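Local coordinates for protein anabena Tic22 (Anabaena sp., PDB 4EV1) that probably acts as a chaperone in protein transport, as a thylakoid-linked cyanobacterial member of the Tic22-like family, at residues Y89-L92 with Q93-K97; Q6-E9 with K10-V14; M71-I74 with V75-L78. All blocks are in the same frame, centred on the assembly; numbering follows the deposited sequence.

Interactions 1 and 2 each sit at the C-terminal end of a helix, and the two helices, 85-94 and 4-11, pack against each other. The centres of interactions 1 and 2 are 15 Å apart. The Tyr89 ring of interaction 1 lies against Ile7 and Leu11 of interaction 2, with Tyr89 CG 3.4 Å from Leu11 CD1, and Gln90 packs on Lys8. The side chains of Leu92 and Leu11 lie about 5 Å and 6 Å from bound 2-(N-cyclohexylamino)ethane sulfonic acid, probably from the crystallisation liquor. Interaction 3 closes helix 69-75, its centre 28 Å from that of interaction 1 and 32 Å from that of interaction 2; its nearest atoms to interaction 1 are about 17 Å away.

Interaction 1: residues Y89-L92 with Q93-K97; sequences YQQL and QQTKK
The last turns of helix 85-94 and its C-terminal exit bring Tyr89 against Gln93, Gln90 against Gln94 and Gln91 against Thr95, each pair four residues apart. Gln93 CG lies over one face of the Tyr89 ring, 4.1 Å from the centroid and nearly above it, a CH-pi contact shifted toward the rim. The Gln93 chain is bent at chi2, which carries its amide past the phenol end with its plane 20° from the ring. The polar tips are held by neighbouring helices: Tyr89 OH hydrogen-bonds to Gln197 and Glu4, and Gln93 NE2 to the same Glu4. Gln90 and Gln94 meet by stem and amide, Gln90 CG touching Gln94 NE2 at 3.4 Å, and their amide planes are nearly parallel, 9° apart.

Helical i to i+4 bonding continues through Gln93 N to Tyr89 O at 3.0 Å and Gln94 N to Gln90 O at 2.9 Å, then weakens where Thr95 leaves helical geometry. At this C-terminal end Gln91 O receives weak bonds from Gln94 N and Thr95 N and a closer one from Thr95 OG1, 2.8 Å, which comes from above the carbonyl plane. Thr95 OG1 stands between its own backbone N and carbonyl carbon (chi1 59°), which points it back at Gln91 O, while Thr95 CG2 approaches Gln91 CG at 4.1 Å. A valine here would probably cost Gln91 O its shortest bond, leaving the weak ones from the amides of Gln94 and Thr95, and take from the bridging water its hydroxyl partner. That water accepts from Gln91 NE2 at 2.8 Å and donates to Thr95 OG1, tying the glutamine amide to the helix end.

Interaction 2: residues Q6-E9 with K10-V14; sequences QIKE and KLDSV
Lys8 reaches along helix 4-11 to the carboxylate of Asp12, one turn on. From CB the chain leaves with CG anti to the backbone N (chi1 159°), and CG passes 3.6 Å from Asp12 OD2. CD runs on to touch the amide of Gln90 on the neighbouring helix. CE then lies 3.7 Å from Asp12 OD2, and a bend at chi4 (-54°) turns NZ back to that same oxygen, 2.7 Å away. This salt bridge uses the syn lone pair of OD2. Asp12 N also bonds to Lys8 O at 2.8 Å, so backbone and side chains join the same two residues.

On another side of the helix Ile7 and Leu11 lie side by side, Ile7 CG2 3.9 Å from Leu11 CD1, and both pack on Tyr89 and Leu193 of adjoining helices. Leu11 N gives Ile7 O a nearly straight bond of 3.0 Å. The polar tip of Lys10 turns elsewhere, to the carbonyls of Asn205 and Val207. Beyond, a type I beta turn from Leu11 to Val14 leads into strand 15-20: an amphipathic helix with an i to i+4 salt bridge, running into a helix-turn-strand connection.

Interaction 3: residues M71-I74 with V75-L78; sequences MQEI and VKSL
Val75 N hydrogen-bonds to Met71 O at 3.1 Å, a regular i to i+4 step at the end of helix 69-75. The next amide reaches back three residues instead: Lys76 N meets Glu73 O at 3.1 Å from well above the carbonyl plane. Ser77 N makes a weak bond to Ile74 O, and a type I beta turn from Val75 to Leu78 carries the chain toward strand 79-84. One water donates to Glu73 O at 2.8 Å and also makes a weak bond with Ser77 OG, bridging helix and turn. Outside the two segments, Arg62 NH2 bonds to both Val75 O and Leu78 O, holding the two ends of the turn.

The charged contact is looser. The Glu73 chain sets out from CB trans to the main-chain nitrogen and then bends at chi2 (77°), which swings the carboxylate toward Lys76; Glu73 OE1 is 4.0 Å from Lys76 NZ, a long salt bridge, and 3.9 Å from Lys76 CD.

The valine methyls pack against carbonyl oxygens of the last turn, Val75 CG2 lying 3.3 Å from Gln72 O.

Among apolar contacts, Ile74 CG2 approaches Leu78 CD1 at 4.2 Å. Val75 is buried against Leu61 of helix 51-63, and Leu78 continues inward onto Ile58 and Leu61.

The chemistry thus divides: buried Val75 and Leu78 and the arginine-held carbonyls fasten the helix end to helix 51-63, whereas the long Glu73-Lys76 pair, with both residues exposed, is likely to add little more than a weak electrostatic attraction.

Interaction 1: residues Y89-L92 with Q93-K97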
ATOM      1  N   TYR A  89      -4.915   2.394   8.447  1.00 27.29           N
ATOM      2  CA  TYR A  89      -5.586   1.157   8.862  1.00 28.71           C
ATOM      3  C   TYR A  89      -6.278   1.356  10.241  1.00 29.78           C
ATOM      4  O   TYR A  89      -7.489   1.160  10.392  1.00 29.10           O
ATOM      5  CB  TYR A  89      -4.554   0.024   8.981  1.00 30.19           C
ATOM      6  CG  TYR A  89      -5.109  -1.272   9.573  1.00 33.89           C
ATOM      7  CD1 TYR A  89      -6.020  -2.036   8.871  1.00 38.07           C
ATOM      8  CD2 TYR A  89      -4.720  -1.702  10.842  1.00 37.34           C
ATOM      9  CE1 TYR A  89      -6.540  -3.230   9.420  1.00 41.60           C
ATOM     10  CE2 TYR A  89      -5.217  -2.862  11.398  1.00 40.87           C
ATOM     11  CZ  TYR A  89      -6.113  -3.642  10.681  1.00 41.65           C
ATOM     12  OH  TYR A  89      -6.596  -4.803  11.251  1.00 45.41           O
ATOM     13  N   GLN A  90      -5.495   1.805  11.215  1.00 29.38           N
ATOM     14  CA  GLN A  90      -5.998   2.022  12.571  1.00 31.18           C
ATOM     15  C   GLN A  90      -7.136   3.017  12.605  1.00 31.11           C
ATOM     16  O   GLN A  90      -8.178   2.772  13.218  1.00 31.97           O
ATOM     17  CB  GLN A  90      -4.834   2.452  13.481  1.00 31.36           C
ATOM     18  CG  GLN A  90      -5.238   2.730  14.920  1.00 35.44           C
ATOM     19  CD  GLN A  90      -4.078   3.246  15.722  1.00 39.89           C
ATOM     20  OE1 GLN A  90      -3.645   4.405  15.569  1.00 46.10           O
ATOM     21  NE2 GLN A  90      -3.543   2.391  16.564  1.00 44.94           N
ATOM     22  N   GLN A  91      -6.979   4.119  11.887  1.00 31.84           N
ATOM     23  CA  GLN A  91      -8.028   5.103  11.830  1.00 32.16           C
ATOM     24  C   GLN A  91      -9.331   4.497  11.266  1.00 32.08           C
ATOM     25  O   GLN A  91     -10.434   4.740  11.793  1.00 31.61           O
ATOM     26  CB  GLN A  91      -7.600   6.311  11.022  1.00 31.82           C
ATOM     27  CG  GLN A  91      -8.697   7.339  10.946  1.00 35.42           C
ATOM     28  CD  GLN A  91      -8.295   8.650  10.353  1.00 39.62           C
ATOM     29  OE1 GLN A  91      -7.248   9.208  10.676  1.00 43.96           O
ATOM     30  NE2 GLN A  91      -9.151   9.174   9.483  1.00 41.01           N
ATOM     31  N   LEU A  92      -9.220   3.718  10.200  1.00 31.87           N
ATOM     32  CA  LEU A  92     -10.414   3.089   9.608  1.00 32.65           C
ATOM     33  C   LEU A  92     -11.066   2.120  10.606  1.00 34.42           C
ATOM     34  O   LEU A  92     -12.293   2.076  10.695  1.00 34.76           O
ATOM     35  CB  LEU A  92     -10.105   2.404   8.275  1.00 31.88           C
ATOM     36  CG  LEU A  92      -9.802   3.334   7.101  1.00 30.59           C
ATOM     37  CD1 LEU A  92      -9.168   2.536   5.934  1.00 30.28           C
ATOM     38  CD2 LEU A  92     -11.094   4.062   6.666  1.00 27.96           C
ATOM     39  N   GLN A  93     -10.259   1.401  11.385  1.00 36.24           N
ATOM     40  CA  GLN A  93     -10.801   0.468  12.381  1.00 38.87           C
ATOM     41  C   GLN A  93     -11.504   1.226  13.528  1.00 40.01           C
ATOM     42  O   GLN A  93     -12.574   0.796  13.988  1.00 42.26           O
ATOM     43  CB  GLN A  93      -9.718  -0.483  12.930  1.00 39.72           C
ATOM     44  CG  GLN A  93      -9.128  -1.464  11.909  1.00 41.53           C
ATOM     45  CD  GLN A  93     -10.112  -2.570  11.533  1.00 46.64           C
ATOM     46  OE1 GLN A  93     -10.973  -2.387  10.658  1.00 48.49           O
ATOM     47  NE2 GLN A  93     -10.005  -3.716  12.214  1.00 49.63           N
ATOM     48  N   GLN A  94     -10.975   2.390  13.899  1.00 39.70           N
ATOM     49  CA  GLN A  94     -11.479   3.179  15.046  1.00 40.90           C
ATOM     50  C   GLN A  94     -12.587   4.179  14.709  1.00 41.03           C
ATOM     51  O   GLN A  94     -13.224   4.756  15.609  1.00 41.40           O
ATOM     52  CB  GLN A  94     -10.301   3.918  15.714  1.00 40.41           C
ATOM     53  CG  GLN A  94      -9.304   2.985  16.336  1.00 41.50           C
ATOM     54  CD  GLN A  94      -8.046   3.685  16.819  1.00 44.54           C
ATOM     55  OE1 GLN A  94      -7.769   4.828  16.456  1.00 43.67           O
ATOM     56  NE2 GLN A  94      -7.256   2.983  17.621  1.00 45.55           N
ATOM     57  N   THR A  95     -12.839   4.412  13.424  1.00 40.55           N
ATOM     58  CA  THR A  95     -13.918   5.325  13.043  1.00 40.40           C
ATOM     59  C   THR A  95     -15.135   4.633  12.374  1.00 41.81           C
ATOM     60  O   THR A  95     -16.024   5.326  11.907  1.00 43.22           O
ATOM     61  CB  THR A  95     -13.403   6.430  12.123  1.00 39.65           C
ATOM     62  OG1 THR A  95     -12.843   5.828  10.948  1.00 35.29           O
ATOM     63  CG2 THR A  95     -12.338   7.313  12.848  1.00 38.37           C
ATOM     64  N   LYS A  96     -15.158   3.305  12.338  1.00 43.21           N
ATOM     65  CA  LYS A  96     -16.256   2.500  11.732  1.00 45.18           C
ATOM     66  C   LYS A  96     -17.686   2.897  12.096  1.00 46.10           C
ATOM     67  O   LYS A  96     -18.585   2.708  11.289  1.00 47.10           O
ATOM     68  CB  LYS A  96     -16.116   1.033  12.128  1.00 45.77           C
ATOM     69  CG  LYS A  96     -15.063   0.273  11.352  1.00 48.18           C
ATOM     70  CD  LYS A  96     -15.403  -1.219  11.290  1.00 51.23           C
ATOM     71  CE  LYS A  96     -14.294  -1.984  10.558  1.00 52.65           C
ATOM     72  NZ  LYS A  96     -13.275  -2.570  11.497  1.00 53.24           N
ATOM     73  N   LYS A  97     -17.891   3.394  13.317  1.00 47.07           N
ATOM     74  CA  LYS A  97     -19.225   3.798  13.800  1.00 48.09           C
ATOM     75  C   LYS A  97     -19.584   5.246  13.485  1.00 48.01           C
ATOM     76  O   LYS A  97     -20.740   5.648  13.669  1.00 48.39           O
ATOM     77  CB  LYS A  97     -19.318   3.668  15.319  1.00 49.46           C
ATOM     78  CG  LYS A  97     -18.738   2.409  15.925  1.00 51.24           C
ATOM     79  CD  LYS A  97     -19.247   2.234  17.353  1.00 54.32           C
ATOM     80  CE  LYS A  97     -18.092   2.118  18.345  1.00 56.56           C
ATOM     81  NZ  LYS A  97     -18.318   1.084  19.407  1.00 56.86           N
TER
HETATM   82  O   HOH W   1     -11.345   7.651   8.783  1.00 41.79           O

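Interaction 2: residues Q6-E9 with K10-V14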
ATOM      1  N   GLN A   6       0.461  -5.069  16.592  1.00 37.35           N
ATOM      2  CA  GLN A   6       1.452  -5.734  15.754  1.00 36.70           C
ATOM      3  C   GLN A   6       1.170  -5.561  14.261  1.00 34.13           C
ATOM      4  O   GLN A   6       2.097  -5.360  13.492  1.00 33.15           O
ATOM      5  CB  GLN A   6       1.533  -7.221  16.080  1.00 37.59           C
ATOM      6  CG  GLN A   6       2.194  -7.476  17.433  1.00 40.33           C
ATOM      7  CD  GLN A   6       2.086  -8.935  17.873  1.00 41.76           C
ATOM      8  OE1 GLN A   6       1.016  -9.538  17.811  1.00 38.57           O
ATOM      9  NE2 GLN A   6       3.202  -9.498  18.319  1.00 44.48           N
ATOM     10  N   ILE A   7      -0.093  -5.705  13.857  1.00 32.50           N
ATOM     11  CA  ILE A   7      -0.507  -5.523  12.473  1.00 31.93           C
ATOM     12  C   ILE A   7      -0.230  -4.068  12.044  1.00 31.75           C
ATOM     13  O   ILE A   7       0.348  -3.847  10.984  1.00 30.01           O
ATOM     14  CB  ILE A   7      -1.999  -5.899  12.257  1.00 32.42           C
ATOM     15  CG1 ILE A   7      -2.196  -7.401  12.477  1.00 34.24           C
ATOM     16  CG2 ILE A   7      -2.463  -5.537  10.891  1.00 30.96           C
ATOM     17  CD1 ILE A   7      -3.616  -7.901  12.193  1.00 36.32           C
ATOM     18  N   LYS A   8      -0.576  -3.097  12.896  1.00 31.48           N
ATOM     19  CA  LYS A   8      -0.297  -1.688  12.580  1.00 32.32           C
ATOM     20  C   LYS A   8       1.199  -1.461  12.337  1.00 32.44           C
ATOM     21  O   LYS A   8       1.565  -0.801  11.378  1.00 30.48           O
ATOM     22  CB  LYS A   8      -0.851  -0.726  13.659  1.00 32.10           C
ATOM     23  CG  LYS A   8      -0.185   0.665  13.666  1.00 33.55           C
ATOM     24  CD  LYS A   8      -0.879   1.633  14.568  1.00 36.13           C
ATOM     25  CE  LYS A   8      -0.423   3.091  14.364  1.00 37.23           C
ATOM     26  NZ  LYS A   8       1.059   3.284  14.477  1.00 36.62           N
ATOM     27  N   GLU A   9       2.062  -2.036  13.172  1.00 33.02           N
ATOM     28  CA  GLU A   9       3.498  -1.792  13.038  1.00 34.54           C
ATOM     29  C   GLU A   9       4.087  -2.409  11.772  1.00 33.95           C
ATOM     30  O   GLU A   9       5.060  -1.888  11.250  1.00 35.63           O
ATOM     31  CB  GLU A   9       4.263  -2.341  14.237  1.00 36.44           C
ATOM     32  CG  GLU A   9       4.047  -1.562  15.501  1.00 40.71           C
ATOM     33  CD  GLU A   9       4.646  -2.264  16.726  1.00 47.16           C
ATOM     34  OE1 GLU A   9       5.542  -3.137  16.548  1.00 49.72           O
ATOM     35  OE2 GLU A   9       4.219  -1.934  17.858  1.00 48.79           O
ATOM     36  N   LYS A  10       3.504  -3.515  11.300  1.00 32.80           N
ATOM     37  CA  LYS A  10       3.912  -4.133  10.037  1.00 31.68           C
ATOM     38  C   LYS A  10       3.482  -3.233   8.881  1.00 31.02           C
ATOM     39  O   LYS A  10       4.272  -2.932   7.996  1.00 31.10           O
ATOM     40  CB  LYS A  10       3.321  -5.542   9.874  1.00 30.75           C
ATOM     41  CG  LYS A  10       3.967  -6.621  10.801  1.00 31.61           C
ATOM     42  CD  LYS A  10       3.507  -7.989  10.425  1.00 30.22           C
ATOM     43  CE  LYS A  10       4.069  -9.046  11.346  1.00 31.10           C
ATOM     44  NZ  LYS A  10       5.539  -9.000  11.337  1.00 29.94           N
ATOM     45  N   LEU A  11       2.230  -2.820   8.904  1.00 30.34           N
ATOM     46  CA  LEU A  11       1.697  -1.914   7.879  1.00 30.39           C
ATOM     47  C   LEU A  11       2.420  -0.563   7.832  1.00 30.54           C
ATOM     48  O   LEU A  11       2.552   0.048   6.753  1.00 31.85           O
ATOM     49  CB  LEU A  11       0.197  -1.682   8.105  1.00 29.60           C
ATOM     50  CG  LEU A  11      -0.713  -2.878   7.942  1.00 31.42           C
ATOM     51  CD1 LEU A  11      -2.191  -2.560   8.336  1.00 28.93           C
ATOM     52  CD2 LEU A  11      -0.613  -3.466   6.530  1.00 31.43           C
ATOM     53  N   ASP A  12       2.862  -0.073   8.985  1.00 30.84           N
ATOM     54  CA  ASP A  12       3.538   1.219   9.083  1.00 31.62           C
ATOM     55  C   ASP A  12       4.863   1.323   8.307  1.00 32.20           C
ATOM     56  O   ASP A  12       5.366   2.424   8.091  1.00 32.30           O
ATOM     57  CB  ASP A  12       3.823   1.582  10.546  1.00 32.36           C
ATOM     58  CG  ASP A  12       2.622   2.185  11.269  1.00 33.42           C
ATOM     59  OD1 ASP A  12       1.573   2.416  10.655  1.00 35.73           O
ATOM     60  OD2 ASP A  12       2.744   2.452  12.486  1.00 35.70           O
ATOM     61  N   SER A  13       5.426   0.196   7.900  1.00 32.44           N
ATOM     62  CA  SER A  13       6.615   0.214   7.029  1.00 33.27           C
ATOM     63  C   SER A  13       6.341   0.963   5.738  1.00 31.38           C
ATOM     64  O   SER A  13       7.252   1.415   5.094  1.00 31.74           O
ATOM     65  CB  SER A  13       6.971  -1.197   6.599  1.00 33.62           C
ATOM     66  OG  SER A  13       7.545  -1.907   7.655  1.00 38.70           O
ATOM     67  N   VAL A  14       5.074   0.958   5.326  1.00 29.40           N
ATOM     68  CA  VAL A  14       4.677   1.388   3.988  1.00 26.76           C
ATOM     69  C   VAL A  14       4.154   2.811   4.080  1.00 25.78           C
ATOM     70  O   VAL A  14       3.155   3.055   4.768  1.00 26.36           O
ATOM     71  CB  VAL A  14       3.596   0.459   3.437  1.00 25.47           C
ATOM     72  CG1 VAL A  14       3.184   0.838   2.040  1.00 24.44           C
ATOM     73  CG2 VAL A  14       4.064  -1.031   3.480  1.00 25.74           C
TER

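Interaction 3: residues M71-I74 with V75-L78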
ATOM      1  N   MET A  71     -12.020  25.396  -6.161  1.00 47.37           N
ATOM      2  CA  MET A  71     -10.821  24.996  -6.933  1.00 47.36           C
ATOM      3  C   MET A  71      -9.620  25.938  -6.740  1.00 46.35           C
ATOM      4  O   MET A  71      -8.536  25.492  -6.350  1.00 43.21           O
ATOM      5  CB  MET A  71     -11.127  24.956  -8.462  1.00 48.98           C
ATOM      6  CG  MET A  71     -11.837  23.727  -9.071  1.00 51.53           C
ATOM      7  SD  MET A  71     -12.390  23.917 -10.841  1.00 59.62           S
ATOM      8  CE  MET A  71     -10.894  23.527 -11.766  1.00 57.39           C
ATOM      9  N   GLN A  72      -9.825  27.236  -7.022  1.00 46.94           N
ATOM     10  CA  GLN A  72      -8.734  28.262  -7.008  1.00 48.54           C
ATOM     11  C   GLN A  72      -8.063  28.446  -5.667  1.00 47.97           C
ATOM     12  O   GLN A  72      -6.855  28.561  -5.563  1.00 47.98           O
ATOM     13  CB  GLN A  72      -9.272  29.660  -7.353  1.00 49.61           C
ATOM     14  CG  GLN A  72      -8.976  30.199  -8.739  1.00 53.21           C
ATOM     15  CD  GLN A  72      -9.759  31.500  -9.021  1.00 56.34           C
ATOM     16  OE1 GLN A  72     -10.033  32.287  -8.110  1.00 59.52           O
ATOM     17  NE2 GLN A  72     -10.133  31.707 -10.273  1.00 60.44           N
ATOM     18  N   GLU A  73      -8.882  28.572  -4.646  1.00 48.25           N
ATOM     19  CA  GLU A  73      -8.381  28.855  -3.318  1.00 48.68           C
ATOM     20  C   GLU A  73      -7.622  27.590  -2.838  1.00 46.83           C
ATOM     21  O   GLU A  73      -6.467  27.676  -2.398  1.00 46.38           O
ATOM     22  CB  GLU A  73      -9.561  29.227  -2.420  1.00 50.01           C
ATOM     23  CG  GLU A  73      -9.244  29.516  -0.964  1.00 53.67           C
ATOM     24  CD  GLU A  73      -8.633  30.892  -0.722  1.00 59.80           C
ATOM     25  OE1 GLU A  73      -8.142  31.554  -1.678  1.00 63.42           O
ATOM     26  OE2 GLU A  73      -8.633  31.307   0.460  1.00 65.04           O
ATOM     27  N   ILE A  74      -8.285  26.442  -3.009  1.00 44.69           N
ATOM     28  CA  ILE A  74      -7.810  25.131  -2.600  1.00 43.35           C
ATOM     29  C   ILE A  74      -6.420  24.742  -3.118  1.00 41.01           C
ATOM     30  O   ILE A  74      -5.560  24.294  -2.330  1.00 40.70           O
ATOM     31  CB  ILE A  74      -8.797  24.051  -3.048  1.00 42.85           C
ATOM     32  CG1 ILE A  74      -9.952  23.972  -2.050  1.00 45.37           C
ATOM     33  CG2 ILE A  74      -8.095  22.695  -3.151  1.00 43.45           C
ATOM     34  CD1 ILE A  74     -11.148  23.208  -2.567  1.00 46.15           C
ATOM     35  N   VAL A  75      -6.206  24.899  -4.420  1.00 38.29           N
ATOM     36  CA  VAL A  75      -4.924  24.546  -5.036  1.00 37.73           C
ATOM     37  C   VAL A  75      -3.734  25.349  -4.487  1.00 37.65           C
ATOM     38  O   VAL A  75      -2.619  24.881  -4.547  1.00 38.36           O
ATOM     39  CB  VAL A  75      -4.952  24.676  -6.601  1.00 37.62           C
ATOM     40  CG1 VAL A  75      -6.043  23.789  -7.180  1.00 37.58           C
ATOM     41  CG2 VAL A  75      -5.119  26.156  -7.058  1.00 39.44           C
ATOM     42  N   LYS A  76      -3.976  26.532  -3.933  1.00 38.17           N
ATOM     43  CA  LYS A  76      -2.878  27.379  -3.468  1.00 39.06           C
ATOM     44  C   LYS A  76      -1.985  26.736  -2.384  1.00 37.62           C
ATOM     45  O   LYS A  76      -0.776  27.009  -2.334  1.00 39.30           O
ATOM     46  CB  LYS A  76      -3.400  28.712  -2.959  1.00 40.28           C
ATOM     47  CG  LYS A  76      -3.963  29.652  -4.053  1.00 44.19           C
ATOM     48  CD  LYS A  76      -4.780  30.762  -3.409  1.00 47.85           C
ATOM     49  CE  LYS A  76      -5.024  31.971  -4.349  1.00 50.98           C
ATOM     50  NZ  LYS A  76      -5.042  33.236  -3.547  1.00 53.39           N
ATOM     51  N   SER A  77      -2.580  25.895  -1.536  1.00 34.79           N
ATOM     52  CA  SER A  77      -1.875  25.232  -0.420  1.00 34.17           C
ATOM     53  C   SER A  77      -1.791  23.703  -0.481  1.00 31.89           C
ATOM     54  O   SER A  77      -1.443  23.053   0.529  1.00 33.69           O
ATOM     55  CB  SER A  77      -2.564  25.636   0.871  1.00 34.35           C
ATOM     56  OG  SER A  77      -2.154  26.957   1.237  1.00 40.46           O
ATOM     57  N   LEU A  78      -2.028  23.101  -1.637  1.00 30.07           N
ATOM     58  CA  LEU A  78      -1.955  21.621  -1.735  1.00 28.14           C
ATOM     59  C   LEU A  78      -0.534  21.097  -1.788  1.00 27.20           C
ATOM     60  O   LEU A  78       0.311  21.668  -2.466  1.00 26.33           O
ATOM     61  CB  LEU A  78      -2.664  21.150  -2.987  1.00 28.72           C
ATOM     62  CG  LEU A  78      -4.151  21.209  -2.978  1.00 31.18           C
ATOM     63  CD1 LEU A  78      -4.602  20.653  -4.314  1.00 32.52           C
ATOM     64  CD2 LEU A  78      -4.760  20.450  -1.781  1.00 27.92           C
TER
HETATM   65  O   HOH W   2      -4.876  27.791  -0.132  1.00 61.55           O